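Local coordinates for protection of telomeres protein poz1 (Schizosaccharomyces pombe, PDB 5WE0) that binds telomeric DNA and negatively regulates telomerase and telomere length, at residues L157-L171 / L185-L197. Residues are numbered along the deposited sequence; the frame is centred on the assembly and turned at random.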
# COMPACT_ATOMS: atom_id res chain seq x y z
N LEU A 157 -18.26 -3.75 7.65
CA LEU A 157 -19.43 -3.42 8.45
C LEU A 157 -20.62 -2.94 7.61
O LEU A 157 -21.73 -2.87 8.13
CB LEU A 157 -19.10 -2.33 9.46
CG LEU A 157 -18.11 -2.69 10.56
CD1 LEU A 157 -17.62 -1.43 11.27
CD2 LEU A 157 -18.73 -3.68 11.52
N GLU A 158 -20.39 -2.53 6.36
CA GLU A 158 -21.44 -2.02 5.49
C GLU A 158 -22.09 -3.09 4.62
O GLU A 158 -22.93 -2.76 3.77
CB GLU A 158 -20.86 -0.91 4.60
CG GLU A 158 -20.63 0.39 5.35
CD GLU A 158 -20.43 1.59 4.42
OE1 GLU A 158 -19.48 1.57 3.60
OE2 GLU A 158 -21.23 2.55 4.51
N GLN A 159 -21.70 -4.35 4.77
CA GLN A 159 -22.30 -5.44 4.02
C GLN A 159 -23.35 -6.15 4.88
O GLN A 159 -23.33 -6.09 6.11
CB GLN A 159 -21.24 -6.44 3.56
CG GLN A 159 -19.94 -5.84 2.98
CD GLN A 159 -20.17 -5.02 1.71
OE1 GLN A 159 -20.72 -5.52 0.74
NE2 GLN A 159 -19.71 -3.77 1.72
N GLU A 160 -24.29 -6.81 4.21
CA GLU A 160 -25.35 -7.54 4.91
C GLU A 160 -25.72 -8.82 4.15
O GLU A 160 -26.23 -8.78 3.03
CB GLU A 160 -26.58 -6.66 5.13
CG GLU A 160 -27.77 -7.42 5.68
CD GLU A 160 -27.64 -7.78 7.15
OE1 GLU A 160 -26.55 -7.60 7.74
OE2 GLU A 160 -28.64 -8.28 7.71
N PRO A 161 -25.42 -9.98 4.75
CA PRO A 161 -24.79 -10.15 6.06
C PRO A 161 -23.27 -9.87 6.07
O PRO A 161 -22.63 -9.81 5.01
CB PRO A 161 -25.06 -11.62 6.38
CG PRO A 161 -25.03 -12.28 5.03
CD PRO A 161 -25.64 -11.27 4.07
N ILE A 162 -22.72 -9.66 7.28
CA ILE A 162 -21.30 -9.44 7.46
C ILE A 162 -20.54 -10.74 7.24
O ILE A 162 -20.98 -11.81 7.69
CB ILE A 162 -21.01 -8.89 8.87
CG1 ILE A 162 -21.48 -7.45 8.98
CG2 ILE A 162 -19.51 -8.98 9.22
CD1 ILE A 162 -21.02 -6.79 10.26
N ASP A 163 -19.39 -10.65 6.59
CA ASP A 163 -18.45 -11.77 6.47
C ASP A 163 -17.58 -11.81 7.72
O ASP A 163 -16.46 -11.29 7.75
CB ASP A 163 -17.65 -11.60 5.19
CG ASP A 163 -16.63 -12.68 4.97
OD1 ASP A 163 -16.41 -13.50 5.89
OD2 ASP A 163 -16.05 -12.70 3.86
N HIS A 164 -18.10 -12.47 8.77
CA HIS A 164 -17.47 -12.39 10.09
C HIS A 164 -16.13 -13.10 10.13
O HIS A 164 -15.25 -12.72 10.91
CB HIS A 164 -18.38 -12.96 11.17
CG HIS A 164 -19.32 -11.95 11.75
ND1 HIS A 164 -20.67 -11.95 11.47
CD2 HIS A 164 -19.09 -10.90 12.57
CE1 HIS A 164 -21.24 -10.94 12.11
NE2 HIS A 164 -20.30 -10.29 12.78
N ILE A 165 -15.97 -14.16 9.33
CA ILE A 165 -14.73 -14.92 9.36
C ILE A 165 -13.57 -14.09 8.84
O ILE A 165 -12.53 -13.95 9.50
CB ILE A 165 -14.91 -16.22 8.56
CG1 ILE A 165 -15.81 -17.19 9.35
CG2 ILE A 165 -13.54 -16.83 8.20
CD1 ILE A 165 -16.34 -18.34 8.55
N ASN A 166 -13.73 -13.51 7.65
CA ASN A 166 -12.68 -12.65 7.09
C ASN A 166 -12.54 -11.35 7.86
O ASN A 166 -11.42 -10.84 8.01
CB ASN A 166 -12.99 -12.39 5.63
CG ASN A 166 -12.80 -13.62 4.78
OD1 ASN A 166 -11.85 -14.38 4.98
ND2 ASN A 166 -13.74 -13.86 3.89
N PHE A 167 -13.65 -10.82 8.37
CA PHE A 167 -13.59 -9.64 9.22
C PHE A 167 -12.67 -9.89 10.41
O PHE A 167 -11.81 -9.06 10.74
CB PHE A 167 -15.00 -9.27 9.69
CG PHE A 167 -15.07 -7.93 10.37
CD1 PHE A 167 -14.20 -6.92 10.04
CD2 PHE A 167 -15.98 -7.72 11.39
CE1 PHE A 167 -14.26 -5.70 10.69
CE2 PHE A 167 -16.04 -6.51 12.03
CZ PHE A 167 -15.19 -5.50 11.68
N THR A 168 -12.85 -11.03 11.07
CA THR A 168 -12.04 -11.36 12.24
C THR A 168 -10.58 -11.59 11.87
O THR A 168 -9.68 -11.03 12.50
CB THR A 168 -12.63 -12.59 12.92
OG1 THR A 168 -13.85 -12.22 13.57
CG2 THR A 168 -11.64 -13.17 13.94
N LYS A 169 -10.34 -12.42 10.85
CA LYS A 169 -8.99 -12.61 10.32
C LYS A 169 -8.30 -11.28 10.06
O LYS A 169 -7.15 -11.07 10.46
CB LYS A 169 -9.07 -13.44 9.04
CG LYS A 169 -7.72 -13.85 8.45
CD LYS A 169 -6.75 -14.31 9.53
CE LYS A 169 -5.38 -14.62 8.95
NZ LYS A 169 -4.36 -14.90 10.01
N PHE A 170 -9.00 -10.36 9.39
CA PHE A 170 -8.40 -9.07 9.06
C PHE A 170 -8.04 -8.29 10.31
O PHE A 170 -6.99 -7.63 10.36
CB PHE A 170 -9.34 -8.23 8.19
CG PHE A 170 -8.78 -6.89 7.84
CD1 PHE A 170 -7.93 -6.75 6.76
CD2 PHE A 170 -9.04 -5.79 8.64
CE1 PHE A 170 -7.36 -5.52 6.45
CE2 PHE A 170 -8.49 -4.58 8.35
CZ PHE A 170 -7.64 -4.44 7.25
N LEU A 171 -8.89 -8.35 11.34
CA LEU A 171 -8.63 -7.55 12.53
C LEU A 171 -7.46 -8.10 13.33
O LEU A 171 -6.67 -7.32 13.90
CB LEU A 171 -9.89 -7.49 13.39
CG LEU A 171 -10.92 -6.52 12.81
CD1 LEU A 171 -12.24 -6.59 13.58
CD2 LEU A 171 -10.36 -5.11 12.73
N LEU A 185 -15.21 -3.00 18.15
CA LEU A 185 -15.40 -3.29 16.74
C LEU A 185 -16.17 -4.59 16.57
O LEU A 185 -16.98 -4.72 15.64
CB LEU A 185 -14.05 -3.35 16.04
CG LEU A 185 -14.00 -3.12 14.53
CD1 LEU A 185 -15.00 -2.08 14.09
CD2 LEU A 185 -12.61 -2.67 14.12
N GLN A 186 -15.96 -5.55 17.47
CA GLN A 186 -16.65 -6.83 17.35
C GLN A 186 -18.07 -6.76 17.92
O GLN A 186 -18.96 -7.47 17.43
CB GLN A 186 -15.83 -7.93 18.04
CG GLN A 186 -14.59 -8.34 17.24
CD GLN A 186 -14.92 -9.16 16.00
OE1 GLN A 186 -15.44 -8.62 15.01
NE2 GLN A 186 -14.61 -10.45 16.03
N ARG A 187 -18.31 -5.90 18.92
CA ARG A 187 -19.69 -5.61 19.30
C ARG A 187 -20.46 -4.99 18.15
O ARG A 187 -21.61 -5.35 17.88
CB ARG A 187 -19.73 -4.68 20.51
CG ARG A 187 -19.51 -5.32 21.87
CD ARG A 187 -19.96 -4.36 22.95
NE ARG A 187 -19.26 -3.09 22.83
CZ ARG A 187 -18.13 -2.81 23.47
NH1 ARG A 187 -17.61 -3.74 24.27
NH2 ARG A 187 -17.53 -1.64 23.32
N LEU A 188 -19.84 -4.04 17.47
CA LEU A 188 -20.50 -3.28 16.42
C LEU A 188 -20.84 -4.14 15.20
O LEU A 188 -21.84 -3.88 14.52
CB LEU A 188 -19.59 -2.14 16.02
CG LEU A 188 -19.90 -1.42 14.74
CD1 LEU A 188 -21.30 -0.80 14.82
CD2 LEU A 188 -18.82 -0.44 14.61
N SER A 189 -20.04 -5.17 14.93
CA SER A 189 -20.37 -6.10 13.87
C SER A 189 -21.63 -6.88 14.18
O SER A 189 -22.26 -7.42 13.27
CB SER A 189 -19.20 -7.05 13.62
OG SER A 189 -19.10 -8.03 14.64
N LYS A 190 -22.03 -6.93 15.45
CA LYS A 190 -23.25 -7.63 15.84
C LYS A 190 -24.47 -6.72 15.93
O LYS A 190 -25.58 -7.24 16.00
CB LYS A 190 -23.03 -8.36 17.18
CG LYS A 190 -21.99 -9.48 17.08
CD LYS A 190 -22.51 -10.61 16.18
CE LYS A 190 -21.37 -11.43 15.56
NZ LYS A 190 -20.35 -11.90 16.55
N HIS A 191 -24.29 -5.38 15.92
CA HIS A 191 -25.43 -4.48 15.71
C HIS A 191 -26.11 -4.77 14.38
O HIS A 191 -25.54 -5.38 13.47
CB HIS A 191 -25.01 -3.00 15.72
CG HIS A 191 -24.68 -2.44 17.06
ND1 HIS A 191 -25.22 -2.94 18.23
CD2 HIS A 191 -23.91 -1.39 17.42
CE1 HIS A 191 -24.77 -2.24 19.25
NE2 HIS A 191 -23.98 -1.28 18.79
N LYS A 192 -27.34 -4.28 14.26
CA LYS A 192 -28.10 -4.51 13.05
C LYS A 192 -27.66 -3.51 11.97
O LYS A 192 -26.99 -2.51 12.25
CB LYS A 192 -29.59 -4.48 13.40
CG LYS A 192 -30.63 -4.99 12.38
CD LYS A 192 -30.14 -5.94 11.22
CE LYS A 192 -29.27 -7.12 11.57
NZ LYS A 192 -28.89 -7.91 10.36
N ILE A 193 -28.01 -3.81 10.72
CA ILE A 193 -27.40 -3.14 9.58
C ILE A 193 -27.67 -1.64 9.60
O ILE A 193 -26.78 -0.84 9.32
CB ILE A 193 -27.88 -3.80 8.28
CG1 ILE A 193 -27.32 -3.06 7.08
CG2 ILE A 193 -29.42 -3.88 8.26
CD1 ILE A 193 -25.76 -3.11 6.98
N ARG A 194 -28.89 -1.22 9.96
CA ARG A 194 -29.19 0.21 9.97
C ARG A 194 -28.32 0.94 11.00
O ARG A 194 -27.90 2.09 10.76
CB ARG A 194 -30.66 0.46 10.28
CG ARG A 194 -31.58 0.26 9.10
CD ARG A 194 -33.03 0.31 9.53
NE ARG A 194 -33.92 0.13 8.39
CZ ARG A 194 -34.22 -1.06 7.87
NH1 ARG A 194 -33.70 -2.16 8.41
NH2 ARG A 194 -35.05 -1.15 6.82
N LYS A 195 -28.03 0.31 12.14
CA LYS A 195 -27.20 0.97 13.12
C LYS A 195 -25.73 0.98 12.70
O LYS A 195 -25.06 2.00 12.83
CB LYS A 195 -27.37 0.32 14.50
CG LYS A 195 -28.47 0.98 15.32
CD LYS A 195 -28.41 0.56 16.78
CE LYS A 195 -29.78 0.70 17.44
NZ LYS A 195 -30.18 -0.53 18.18
N ARG A 196 -25.23 -0.15 12.17
CA ARG A 196 -23.89 -0.16 11.62
C ARG A 196 -23.70 0.94 10.60
O ARG A 196 -22.68 1.63 10.59
CB ARG A 196 -23.58 -1.52 10.97
CG ARG A 196 -23.76 -2.68 11.89
CD ARG A 196 -22.98 -3.86 11.42
NE ARG A 196 -23.29 -4.27 10.06
CZ ARG A 196 -24.16 -5.22 9.76
NH1 ARG A 196 -24.82 -5.82 10.74
NH2 ARG A 196 -24.39 -5.57 8.50
N LEU A 197 -24.70 1.14 9.73
CA LEU A 197 -24.56 2.12 8.66
C LEU A 197 -24.57 3.55 9.19
O LEU A 197 -23.81 4.39 8.71
CB LEU A 197 -25.66 1.91 7.61
CG LEU A 197 -25.58 0.63 6.77
CD1 LEU A 197 -26.75 0.55 5.84
CD2 LEU A 197 -24.30 0.53 5.95
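Ser189 OG is held from two sides: it accepts from His164 NE2 across the contact, at 3.2 Å and in the plane of the imidazole, and donates to Gln186 O of its own segment at 2.8 Å. With chi1 at 75°, OG lies between the backbone N and the carbonyl carbon of Ser189, from where it can turn back to Gln186 O while still meeting the histidine. Ile162 CG2 covers one face of that imidazole.

The Glu160 carboxylate gives one oxygen to each of two bases: Lys192 NZ lies 2.7 Å from Glu160 OE2, and Arg196 NH2 donates to Glu160 OE1 over 3.1 Å in a nearly straight bond (173°). The arginine reaches OE1 on its anti side, somewhat out of the carboxylate plane, and the carboxylate and guanidinium planes are 34° apart. Around the guanidinium edge, Arg196 NE donates to Leu157 O at 2.8 Å, this oxygen lying in the guanidinium plane; NH2 adds a weak bond to Gln159 O, and NH1 turns back to His191 O in its own segment. Ile162 CD1 packs over one face of the group and Ile193 CA over the opposite one, which together with the edge bonds fixes its rotation. A leucine in place of Arg196 would probably leave the carbonyls of Leu157 and Gln159 without this donor and Glu160 with Lys192 as its remaining salt-bridge partner here.

In this all-helical chain the contact joins the loop between helices 130-157 and 164-174, where Asp163 caps the second helix by accepting from Asn166 N, to the turn between helices 179-188 and 193-206. Phe167 presents its ring edge to Ser189 CB, while Leu185 is wedged between Leu157 and Leu171, its CD2 3.6 Å from Leu171 CD2. Leu157 CD1 also meets Leu188 CD2 at 3.7 Å, the two side chains crossing at about a right angle. Gln186 NE2 donates to Thr168 OG1 over 3.1 Å, whereas buried Gln186 OE1 finds no polar partner.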